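Local coordinates for protein geranyltranstransferase (Marinomonas sp. MED121, PDB 4F62) that probably catalyses chain elongation in isoprenoid biosynthesis, joining isopentenyl diphosphate to allylic diphosphates as a putative farnesyl-diphosphate synthase, at residues R47-L52 and K186-M191. Sequence-based numbering, arbitrary orientation.
Sequences RIRPML and KASVRM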
loop_
_atom_site.group_PDB
_atom_site.type_symbol
_atom_site.label_atom_id
_atom_site.label_comp_id
_atom_site.label_asym_id
_atom_site.label_seq_id
_atom_site.Cartn_x
_atom_site.Cartn_y
_atom_site.Cartn_z
ATOM N N ARG A 47 -1.408 11.110 17.470
ATOM C CA ARG A 47 -1.920 11.600 16.177
ATOM C C ARG A 47 -1.217 12.864 15.658
ATOM O O ARG A 47 -1.860 13.755 15.080
ATOM C CB ARG A 47 -3.431 11.872 16.250
ATOM C CG ARG A 47 -4.242 10.779 16.886
ATOM C CD ARG A 47 -3.989 9.456 16.199
ATOM N NE ARG A 47 -5.044 8.499 16.521
ATOM C CZ ARG A 47 -4.920 7.178 16.436
ATOM N NH1 ARG A 47 -3.771 6.637 16.048
ATOM N NH2 ARG A 47 -5.947 6.397 16.747
ATOM N N ILE A 48 0.092 12.944 15.877
ATOM C CA ILE A 48 0.889 14.077 15.418
ATOM C C ILE A 48 0.686 14.336 13.930
ATOM O O ILE A 48 0.501 15.476 13.495
ATOM C CB ILE A 48 2.375 13.794 15.615
ATOM C CG1 ILE A 48 2.690 13.641 17.101
ATOM C CG2 ILE A 48 3.202 14.881 14.983
ATOM C CD1 ILE A 48 2.324 14.819 17.902
ATOM N N ARG A 49 0.716 13.272 13.140
ATOM C CA ARG A 49 0.584 13.444 11.695
ATOM C C ARG A 49 -0.812 13.917 11.271
ATOM O O ARG A 49 -0.935 14.849 10.470
ATOM C CB ARG A 49 1.071 12.186 10.952
ATOM C CG ARG A 49 2.592 11.996 11.142
ATOM C CD ARG A 49 3.078 10.565 10.896
ATOM N NE ARG A 49 4.451 10.382 11.395
ATOM C CZ ARG A 49 4.778 10.255 12.682
ATOM N NH1 ARG A 49 3.833 10.292 13.618
ATOM N NH2 ARG A 49 6.048 10.089 13.033
ATOM N N PRO A 50 -1.875 13.287 11.798
ATOM C CA PRO A 50 -3.172 13.947 11.580
ATOM C C PRO A 50 -3.225 15.415 12.038
ATOM O O PRO A 50 -3.727 16.251 11.278
ATOM C CB PRO A 50 -4.136 13.083 12.396
ATOM C CG PRO A 50 -3.569 11.689 12.206
ATOM C CD PRO A 50 -2.043 11.900 12.278
ATOM N N MET A 51 -2.721 15.736 13.226
ATOM C CA MET A 51 -2.747 17.126 13.684
ATOM C C MET A 51 -2.079 18.090 12.694
ATOM O O MET A 51 -2.628 19.141 12.386
ATOM C CB MET A 51 -2.136 17.263 15.088
ATOM C CG MET A 51 -2.970 16.568 16.156
ATOM S SD MET A 51 -2.507 16.952 17.859
ATOM C CE MET A 51 -0.900 16.176 17.930
ATOM N N LEU A 52 -0.903 17.723 12.189
ATOM C CA LEU A 52 -0.218 18.536 11.186
ATOM C C LEU A 52 -1.056 18.682 9.922
ATOM O O LEU A 52 -1.091 19.751 9.317
ATOM C CB LEU A 52 1.121 17.899 10.802
ATOM C CG LEU A 52 2.239 17.993 11.841
ATOM C CD1 LEU A 52 3.400 17.106 11.403
ATOM C CD2 LEU A 52 2.694 19.445 12.025
ATOM N N LYS A 186 6.482 15.599 6.360
ATOM C CA LYS A 186 6.308 16.504 5.221
ATOM C C LYS A 186 5.039 16.181 4.422
ATOM O O LYS A 186 4.341 17.088 3.942
ATOM C CB LYS A 186 7.539 16.458 4.303
ATOM C CG LYS A 186 7.540 17.532 3.215
ATOM C CD LYS A 186 8.934 17.704 2.579
ATOM C CE LYS A 186 9.141 16.731 1.428
ATOM N NZ LYS A 186 9.632 17.421 0.193
ATOM N N ALA A 187 4.749 14.895 4.263
ATOM C CA ALA A 187 3.522 14.476 3.573
ATOM C C ALA A 187 2.305 15.019 4.317
ATOM O O ALA A 187 1.313 15.418 3.704
ATOM C CB ALA A 187 3.447 12.972 3.482
ATOM N N SER A 188 2.389 15.037 5.644
ATOM C CA SER A 188 1.294 15.550 6.470
ATOM C C SER A 188 0.945 17.000 6.137
ATOM O O SER A 188 -0.219 17.320 5.883
ATOM C CB SER A 188 1.629 15.423 7.961
ATOM O OG SER A 188 1.743 14.061 8.333
ATOM N N VAL A 189 1.942 17.883 6.140
ATOM C CA VAL A 189 1.657 19.286 5.850
ATOM C C VAL A 189 1.329 19.488 4.366
ATOM O O VAL A 189 0.433 20.267 4.039
ATOM C CB VAL A 189 2.785 20.266 6.326
ATOM C CG1 VAL A 189 3.181 19.977 7.779
ATOM C CG2 VAL A 189 3.994 20.181 5.420
ATOM N N ARG A 190 2.029 18.780 3.474
ATOM C CA ARG A 190 1.775 18.925 2.037
ATOM C C ARG A 190 0.360 18.459 1.671
ATOM O O ARG A 190 -0.404 19.164 0.982
ATOM C CB ARG A 190 2.840 18.182 1.197
ATOM C CG ARG A 190 4.242 18.805 1.237
ATOM C CD ARG A 190 5.240 17.989 0.385
ATOM N NE ARG A 190 4.804 17.891 -1.013
ATOM C CZ ARG A 190 4.997 18.842 -1.923
ATOM N NH1 ARG A 190 5.627 19.967 -1.589
ATOM N NH2 ARG A 190 4.561 18.677 -3.163
ATOM N N MET A 191 -0.000 17.270 2.137
ATOM C CA MET A 191 -1.320 16.726 1.833
ATOM C C MET A 191 -2.448 17.519 2.479
ATOM O O MET A 191 -3.491 17.705 1.871
ATOM C CB MET A 191 -1.414 15.252 2.228
ATOM C CG MET A 191 -0.473 14.347 1.413
ATOM S SD MET A 191 -0.411 12.688 2.114
ATOM C CE MET A 191 -1.972 12.012 1.535
#
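R49 and L52, one turn apart at the start of helix 48-60, face S188 and V189 of helix 170-194, the two segment axes running nearly parallel at 28° and approaching to 8.3 Å. S188 and L52 point toward each other's segments, their CB atoms 3.8 Å apart. S188 CB also lies 3.6 Å from the carbonyl oxygen R49 O. Its OG sits 3.3 Å from R49 CB, alongside the root of the arginine. No hydrogen bond joins the two segments: with OG beside its own backbone N (chi1 -65°), the hydroxyl is bonded back to L184 O, one turn earlier in its helix. R49 O accepts a hydrogen bond from T53 OG1, which also bonds weakly to S188 O. V189 adds an apolar touch, its CG1 4.2 Å from L52 CB. Beyond its CB and CG, R49 turns away from helix 170-194, and its NH1 is hydrogen-bonded to a glycerol molecule, probably from the crystallisation liquor. H78 and L74 of helix 65-86 border R49 and S188, and L286 of helix 281-291 packs on L52. The pairing thus joins two helices near the centre of the all-helical isoprenoid synthase fold. R49 CA-S188 CA and L52 CA-V189 CA are both 5.7 Å apart, a close approach with which the small S188 side chain is consistent. Because the buried hydroxyl is satisfied within its own helix, contact between the segments themselves is van der Waals only, with T53 adding a weak polar link.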